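Long-range contacts in phosphonopyruvate hydrolase (Variovorax sp., PDB 2DUA), which hydrolyses phosphonopyruvate to pyruvate and phosphate with the help of a divalent metal ion such as magnesium, cobalt or manganese: residues Ser42-Ser47 and His237-Ala242; Ala80-Gly85 and Ser105-Glu110; Val151-Val156 and Ala180-Ile185. All coordinates share one frame; numbering follows the deposited sequence.

From the N terminus, Ser-42 to Ser-47 starts the helix after the second barrel strand, but its partner, His-237 to Ala-242, comes only after the eighth; interaction 1 therefore closes a loop spanning most of the barrel. Interactions 2 and 3 both fall within that loop, one after the other. Interaction 2 (80-85 with 105-110) closes the unit of strand 78-81, helix 89-101 and strand 106-110, and interaction 3 (151-156 with 180-185) does the same two strands further on. Strands 106-110 and 151-156 are neighbours, joining the two contacts in one sheet, while Gly-43 N meets Asp-81 OD2 between interactions 1 and 2. All three reach the bound oxalate.

Interaction 1 of 3, residues Ser42-Ser47 and His237-Ala242; sequences SGFELS and HAIRAA. With OXL (oxalate ion), chain C.
Glu-45 OE2 sits against the first turn of helix 237-256, where Ile-239 N gives it a hydrogen bond of 2.7 Å with an N-H...O angle of 166° and Ala-238 N lies 3.0 Å from the same oxygen. The amide of Ile-239 comes from above the carboxylate, 53° out of its plane. A bend at chi2 turns the carboxylate, whose chain starts with CG anti to the carbonyl carbon, into this position. OE1 is hydrogen-bonded to His-23 ND1, so both oxygens are held, which should limit rotation of the group. Negative charge beside the N-terminal end of a helix should be favoured by the helix dipole.

Apolar contact accompanies the bond. Ile-239 CB lies 3.6 Å from Glu-45 CD, and the two side chains run past each other in opposite directions; Phe-44 CE2 comes only loosely near Ile-239 CG2, at 4.5 Å. The short helical segments approach to 9.6 Å between axes and diverge by 30°. Beyond them, the second subunit packs nearby: Arg-240 forms a salt bridge with Asp-263 of that subunit.

The N-terminal end of 42-47 faces the ligand. Ser-42 is the N-cap: its OG accepts from Glu-45 N at 2.9 Å and donates to oxalate O1 at 2.6 Å. Phe-44 N gives a further bond to oxalate O3, also 2.9 Å long, and Gly-43 N is hydrogen-bonded to OD2 of the metal ligand Asp-81. One turn of helix thus holds the ligand with its N-terminal groups and the last barrel helix with Glu-45, at the substrate site of a PEP mutase-family TIM barrel.

Interaction 2 of 3, residues Ala80-Gly85 and Ser105-Glu110; sequences ADIDTG and SAIVME. With MG (magnesium ion), chain D; OXL (oxalate ion), chain C.
Ala-80 and Ile-82 pair with Ala-106 and Val-108 through parallel backbone hydrogen bonds. Ala-80 N donates to Ala-106 O at 2.8 Å, Ala-80 O accepts from Val-108 N, and Ile-82 N donates to Val-108 O, so that Ala-80 stands beside Ile-107 and Asp-81 beside Val-108. Past the strand end the chain turns back through a type II' turn, Ile-82 to Gly-85, and Asp-83 O takes over as acceptor, bonded by Glu-110 N at 2.8 Å. Asp-81 OD1 steadies the bend by accepting from Asp-83 N, an Asx turn.

Apolar contacts lie on the face of Ala-80 and Ile-107. Ile-82 CG2 meets Ile-107 CG2 at 4.0 Å as the two side chains pass at a slant, and Tyr-99 of helix 89-101 packs on both. Further along, Met-109 CB lies 4.1 Å from Ile-82 CG1.

Metal and water contacts fill the face of Asp-81. With CG anti to the backbone N (chi1 178°), its carboxylate leans toward the carbonyl side of the residue, and OD2 binds magnesium at 2.1 Å. Oxalate O2 and O3 chelate the ion in a five-membered ring, and waters 2, 3 and 4 bring the ligands to six. Water 2 probably also donates to Asp-81 OD1, at 2.6 Å, while Asp-83 OD2, in the second shell, accepts from water 3 at 2.7 Å. Water 1 is within hydrogen-bonding distance of both Asp-81 OD1 and Glu-110 OE2, which are 4.6 Å apart.

Three carboxylates thus gather at the C-terminal ends of neighbouring TIM-barrel strands, where the metal site sits, Asp-81 bound directly to the ion and Asp-83 through water; the positive metal and nearby water probably offset the mutual repulsion of these like charges.

Interaction 3 of 3, residues Val151-Val156 and Ala180-Ile185; sequences VVIARV and ADAILI. With OXL (oxalate ion), chain C.
Leu-184 lies alongside Arg-155, both side chains pointing the same way, with CD2 3.9 Å above one face of the guanidinium and displaced toward its rim. The arginine has CG anti to its backbone N (chi1 174°) and continues as an extended chain that brings NH1 to the oxalate: NH1 donates to O4 at 3.1 Å with an N-H...O angle of 159°. NE forms a salt bridge with Glu-157, which helps to fix the head group.

The strands themselves pair in parallel, their short axes 4.6 Å apart. Ala-154 O accepts from Leu-184 N, and Val-156 N donates to Leu-184 O, both at 2.8 Å. On the face of Ala-154 and Val-156, Val-156 CG2 meets Ile-183 CG2 at 3.7 Å.

Asp-181 OD2 accepts from Val-152 N through its anti lone pair at 2.9 Å, nearly straight at 175°; Arg-145 binds the same oxygen and Arg-8 the other.

The chemistry implies that this beta-alpha-beta unit of the TIM barrel turns Arg-155, a substrate-binding residue, to the anionic ligand, with Leu-184 against one side of its stem, while Asp-181, just before Ala-182, is balanced by two arginines.

Interaction 1 of 3, residues Ser42-Ser47 and His237-Ala242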
# COMPACT_ATOMS: atom_id res chain seq x y z
N SER A 42 13.13 9.63 9.20
CA SER A 42 14.21 8.67 9.36
C SER A 42 13.94 7.23 8.86
O SER A 42 12.94 6.59 9.29
CB SER A 42 14.53 8.62 10.86
OG SER A 42 15.50 7.62 11.05
N GLY A 43 14.83 6.70 8.00
CA GLY A 43 14.63 5.33 7.51
C GLY A 43 15.00 4.44 8.69
O GLY A 43 14.46 3.37 8.87
N PHE A 44 15.97 4.86 9.49
CA PHE A 44 16.35 4.02 10.64
C PHE A 44 15.15 3.90 11.61
O PHE A 44 14.83 2.80 12.07
CB PHE A 44 17.58 4.60 11.38
CG PHE A 44 17.92 3.85 12.67
CD1 PHE A 44 18.64 2.67 12.65
CD2 PHE A 44 17.47 4.34 13.89
CE1 PHE A 44 18.92 1.98 13.84
CE2 PHE A 44 17.74 3.67 15.08
CZ PHE A 44 18.46 2.49 15.06
N GLU A 45 14.50 5.04 11.93
CA GLU A 45 13.37 4.89 12.84
C GLU A 45 12.21 4.10 12.23
O GLU A 45 11.53 3.34 12.93
CB GLU A 45 12.84 6.25 13.31
CG GLU A 45 13.77 6.96 14.34
CD GLU A 45 12.95 7.67 15.43
OE1 GLU A 45 11.73 7.78 15.25
OE2 GLU A 45 13.49 8.11 16.47
N LEU A 46 11.93 4.30 10.94
CA LEU A 46 10.79 3.51 10.36
C LEU A 46 11.09 2.01 10.33
O LEU A 46 10.25 1.17 10.72
CB LEU A 46 10.43 4.02 8.97
CG LEU A 46 9.14 3.42 8.41
CD1 LEU A 46 7.88 3.79 9.22
CD2 LEU A 46 9.03 3.91 6.97
N SER A 47 12.28 1.63 9.86
CA SER A 47 12.62 0.22 9.84
C SER A 47 12.64 -0.31 11.32
O SER A 47 12.19 -1.43 11.58
CB SER A 47 13.98 0.03 9.10
OG SER A 47 14.98 0.66 9.85
N HIS A 237 15.98 9.59 18.50
CA HIS A 237 15.54 9.70 19.88
C HIS A 237 14.08 9.37 20.12
O HIS A 237 13.72 9.02 21.25
CB HIS A 237 15.88 11.09 20.39
CG HIS A 237 17.34 11.43 20.21
ND1 HIS A 237 17.85 11.92 19.03
CD2 HIS A 237 18.41 11.14 21.00
CE1 HIS A 237 19.17 11.90 19.09
NE2 HIS A 237 19.54 11.44 20.28
N ALA A 238 13.24 9.47 19.08
CA ALA A 238 11.81 9.21 19.29
C ALA A 238 11.60 7.72 19.46
O ALA A 238 10.87 7.28 20.37
CB ALA A 238 10.98 9.72 18.10
N ILE A 239 12.23 6.93 18.59
CA ILE A 239 12.04 5.49 18.70
C ILE A 239 12.69 5.02 20.01
O ILE A 239 12.19 4.12 20.65
CB ILE A 239 12.61 4.70 17.42
CG1 ILE A 239 12.03 3.29 17.35
CG2 ILE A 239 14.09 4.63 17.46
CD1 ILE A 239 10.56 3.27 17.00
N ARG A 240 13.80 5.64 20.43
CA ARG A 240 14.45 5.19 21.66
C ARG A 240 13.58 5.52 22.89
O ARG A 240 13.41 4.67 23.77
CB ARG A 240 15.85 5.79 21.78
CG ARG A 240 16.85 5.10 20.80
CD ARG A 240 18.08 6.03 20.55
NE ARG A 240 18.94 6.14 21.75
CZ ARG A 240 19.87 7.09 21.90
NH1 ARG A 240 20.04 8.00 20.93
NH2 ARG A 240 20.61 7.12 22.98
N ALA A 241 13.02 6.72 22.91
CA ALA A 241 12.17 7.13 24.02
C ALA A 241 10.95 6.17 24.09
O ALA A 241 10.57 5.69 25.17
CB ALA A 241 11.71 8.63 23.82
N ALA A 242 10.34 5.89 22.93
CA ALA A 242 9.16 5.04 22.89
C ALA A 242 9.49 3.64 23.36
O ALA A 242 8.75 3.06 24.18
CB ALA A 242 8.55 4.99 21.46
C1 OXL C . 18.43 7.87 9.77
C2 OXL C . 19.72 8.36 9.25
O1 OXL C . 17.94 8.40 10.85
O2 OXL C . 20.04 8.05 8.06
O3 OXL C . 17.87 6.96 9.12
O4 OXL C . 20.44 9.07 9.98

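Interaction 2 of 3, residues Ala80-Gly85 and Ser105-Glu110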
# COMPACT_ATOMS: atom_id res chain seq x y z
N ALA A 80 12.95 14.19 4.22
CA ALA A 80 12.86 12.74 3.96
C ALA A 80 14.17 12.05 3.73
O ALA A 80 14.99 12.48 2.93
CB ALA A 80 11.94 12.45 2.75
N ASP A 81 14.39 10.95 4.43
CA ASP A 81 15.61 10.16 4.25
C ASP A 81 15.35 9.20 3.09
O ASP A 81 14.48 8.33 3.21
CB ASP A 81 15.83 9.34 5.52
CG ASP A 81 17.05 8.42 5.46
OD1 ASP A 81 17.82 8.37 4.45
OD2 ASP A 81 17.18 7.74 6.48
N ILE A 82 16.04 9.37 1.96
CA ILE A 82 15.81 8.43 0.87
C ILE A 82 17.01 7.49 0.64
O ILE A 82 17.21 6.93 -0.47
CB ILE A 82 15.40 9.10 -0.46
CG1 ILE A 82 16.42 10.12 -0.94
CG2 ILE A 82 14.04 9.82 -0.23
CD1 ILE A 82 16.18 10.54 -2.46
N ASP A 83 17.83 7.34 1.67
CA ASP A 83 19.00 6.43 1.59
C ASP A 83 19.88 6.72 0.37
O ASP A 83 20.31 7.86 0.21
CB ASP A 83 18.54 4.96 1.52
CG ASP A 83 17.86 4.46 2.81
OD1 ASP A 83 17.50 3.26 2.83
OD2 ASP A 83 17.64 5.21 3.80
N THR A 84 20.14 5.73 -0.49
CA THR A 84 20.95 6.00 -1.68
C THR A 84 20.16 6.36 -2.95
O THR A 84 20.74 6.40 -4.04
CB THR A 84 21.89 4.82 -2.06
OG1 THR A 84 21.10 3.68 -2.37
CG2 THR A 84 22.81 4.44 -0.90
N GLY A 85 18.84 6.64 -2.81
CA GLY A 85 18.03 7.04 -3.96
C GLY A 85 17.29 5.89 -4.61
O GLY A 85 16.70 6.01 -5.69
N SER A 105 9.67 18.56 2.18
CA SER A 105 10.32 19.78 1.76
C SER A 105 11.80 19.56 1.38
O SER A 105 12.46 20.46 0.81
CB SER A 105 10.24 20.83 2.84
OG SER A 105 8.92 21.34 2.96
N ALA A 106 12.32 18.38 1.72
CA ALA A 106 13.70 18.07 1.38
C ALA A 106 13.92 16.57 1.38
O ALA A 106 13.16 15.81 1.99
CB ALA A 106 14.67 18.70 2.40
N ILE A 107 14.97 16.15 0.69
CA ILE A 107 15.38 14.76 0.73
C ILE A 107 16.84 14.74 1.11
O ILE A 107 17.56 15.72 0.87
CB ILE A 107 15.13 13.98 -0.62
CG1 ILE A 107 15.72 14.73 -1.83
CG2 ILE A 107 13.62 13.72 -0.76
CD1 ILE A 107 17.20 14.36 -2.09
N VAL A 108 17.25 13.66 1.76
CA VAL A 108 18.66 13.40 2.10
C VAL A 108 19.04 12.09 1.39
O VAL A 108 18.37 11.08 1.54
CB VAL A 108 18.85 13.23 3.58
CG1 VAL A 108 20.28 12.79 3.85
CG2 VAL A 108 18.52 14.58 4.30
N MET A 109 20.09 12.14 0.58
CA MET A 109 20.56 11.02 -0.22
C MET A 109 22.05 10.87 0.07
O MET A 109 22.79 11.83 0.05
CB MET A 109 20.30 11.29 -1.71
CG MET A 109 20.57 10.13 -2.60
SD MET A 109 20.10 10.34 -4.36
CE MET A 109 20.67 11.91 -4.74
N GLU A 110 22.50 9.65 0.31
CA GLU A 110 23.88 9.42 0.66
C GLU A 110 24.67 8.73 -0.45
O GLU A 110 24.09 8.06 -1.31
CB GLU A 110 23.91 8.61 1.94
CG GLU A 110 23.39 7.19 1.74
CD GLU A 110 22.90 6.58 3.05
OE1 GLU A 110 23.15 5.36 3.26
OE2 GLU A 110 22.26 7.31 3.85
MG MG D . 18.67 6.50 7.29
C1 OXL C . 18.43 7.87 9.77
C2 OXL C . 19.72 8.36 9.25
O1 OXL C . 17.94 8.40 10.85
O2 OXL C . 20.04 8.05 8.06
O3 OXL C . 17.87 6.96 9.12
O4 OXL C . 20.44 9.07 9.98
O HOH W 1 20.50 9.61 3.09
O HOH W 2 19.63 6.62 5.26
O HOH W 3 17.63 4.70 6.42
O HOH W 4 20.14 5.04 7.86

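Interaction 3 of 3, residues Val151-Val156 and Ala180-Ile185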
# COMPACT_ATOMS: atom_id res chain seq x y z
N VAL A 151 14.42 21.22 -1.18
CA VAL A 151 15.84 21.12 -0.87
C VAL A 151 16.50 19.74 -1.07
O VAL A 151 16.01 18.72 -0.61
CB VAL A 151 16.08 21.67 0.63
CG1 VAL A 151 17.51 21.44 1.10
CG2 VAL A 151 15.74 23.18 0.67
N VAL A 152 17.63 19.72 -1.75
CA VAL A 152 18.34 18.45 -1.97
C VAL A 152 19.58 18.43 -1.07
O VAL A 152 20.45 19.26 -1.22
CB VAL A 152 18.73 18.32 -3.47
CG1 VAL A 152 19.56 17.03 -3.68
CG2 VAL A 152 17.48 18.32 -4.31
N ILE A 153 19.64 17.50 -0.11
CA ILE A 153 20.75 17.42 0.80
C ILE A 153 21.57 16.18 0.46
O ILE A 153 21.03 15.11 0.36
CB ILE A 153 20.28 17.32 2.27
CG1 ILE A 153 19.40 18.53 2.62
CG2 ILE A 153 21.51 17.22 3.24
CD1 ILE A 153 18.65 18.43 3.95
N ALA A 154 22.86 16.35 0.21
CA ALA A 154 23.78 15.25 -0.10
C ALA A 154 24.53 14.87 1.18
O ALA A 154 25.19 15.70 1.83
CB ALA A 154 24.80 15.67 -1.20
N ARG A 155 24.43 13.60 1.51
CA ARG A 155 25.07 13.06 2.69
C ARG A 155 26.37 12.38 2.31
O ARG A 155 26.39 11.42 1.52
CB ARG A 155 24.15 12.05 3.35
CG ARG A 155 24.83 11.36 4.51
CD ARG A 155 23.74 10.62 5.30
NE ARG A 155 24.32 9.93 6.45
CZ ARG A 155 23.66 9.71 7.59
NH1 ARG A 155 22.38 10.10 7.74
NH2 ARG A 155 24.30 9.13 8.61
N VAL A 156 27.46 12.89 2.88
CA VAL A 156 28.82 12.38 2.59
C VAL A 156 29.22 11.33 3.66
O VAL A 156 29.31 11.64 4.86
CB VAL A 156 29.86 13.59 2.60
CG1 VAL A 156 31.34 13.07 2.48
CG2 VAL A 156 29.53 14.59 1.46
N ALA A 180 23.76 20.31 -4.90
CA ALA A 180 23.33 20.05 -3.55
C ALA A 180 23.15 21.39 -2.81
O ALA A 180 23.99 22.32 -2.92
CB ALA A 180 24.32 19.15 -2.83
N ASP A 181 22.04 21.50 -2.10
CA ASP A 181 21.69 22.70 -1.33
C ASP A 181 22.32 22.68 0.07
O ASP A 181 22.39 23.72 0.74
CB ASP A 181 20.16 22.79 -1.19
CG ASP A 181 19.46 23.01 -2.51
OD1 ASP A 181 19.77 24.04 -3.17
OD2 ASP A 181 18.60 22.20 -2.92
N ALA A 182 22.73 21.48 0.53
CA ALA A 182 23.37 21.39 1.85
C ALA A 182 24.12 20.07 1.86
O ALA A 182 23.84 19.17 1.05
CB ALA A 182 22.29 21.43 3.00
N ILE A 183 25.10 19.98 2.76
CA ILE A 183 25.90 18.78 2.84
C ILE A 183 25.77 18.24 4.25
O ILE A 183 26.00 18.95 5.21
CB ILE A 183 27.43 19.09 2.54
CG1 ILE A 183 27.61 19.61 1.08
CG2 ILE A 183 28.24 17.81 2.76
CD1 ILE A 183 27.00 18.62 -0.02
N LEU A 184 25.40 16.97 4.35
CA LEU A 184 25.26 16.36 5.67
C LEU A 184 26.53 15.53 5.83
O LEU A 184 26.80 14.65 5.00
CB LEU A 184 24.00 15.49 5.70
CG LEU A 184 23.60 14.92 7.07
CD1 LEU A 184 22.19 14.39 6.99
CD2 LEU A 184 24.61 13.84 7.52
N ILE A 185 27.30 15.80 6.87
CA ILE A 185 28.54 15.07 7.09
C ILE A 185 28.40 14.27 8.39
O ILE A 185 27.91 14.77 9.38
CB ILE A 185 29.77 16.02 7.14
CG1 ILE A 185 31.01 15.20 7.42
CG2 ILE A 185 29.54 17.19 8.16
CD1 ILE A 185 31.43 14.34 6.19
C1 OXL C . 18.43 7.87 9.77
C2 OXL C . 19.72 8.36 9.25
O1 OXL C . 17.94 8.40 10.85
O2 OXL C . 20.04 8.05 8.06
O3 OXL C . 17.87 6.96 9.12
O4 OXL C . 20.44 9.07 9.98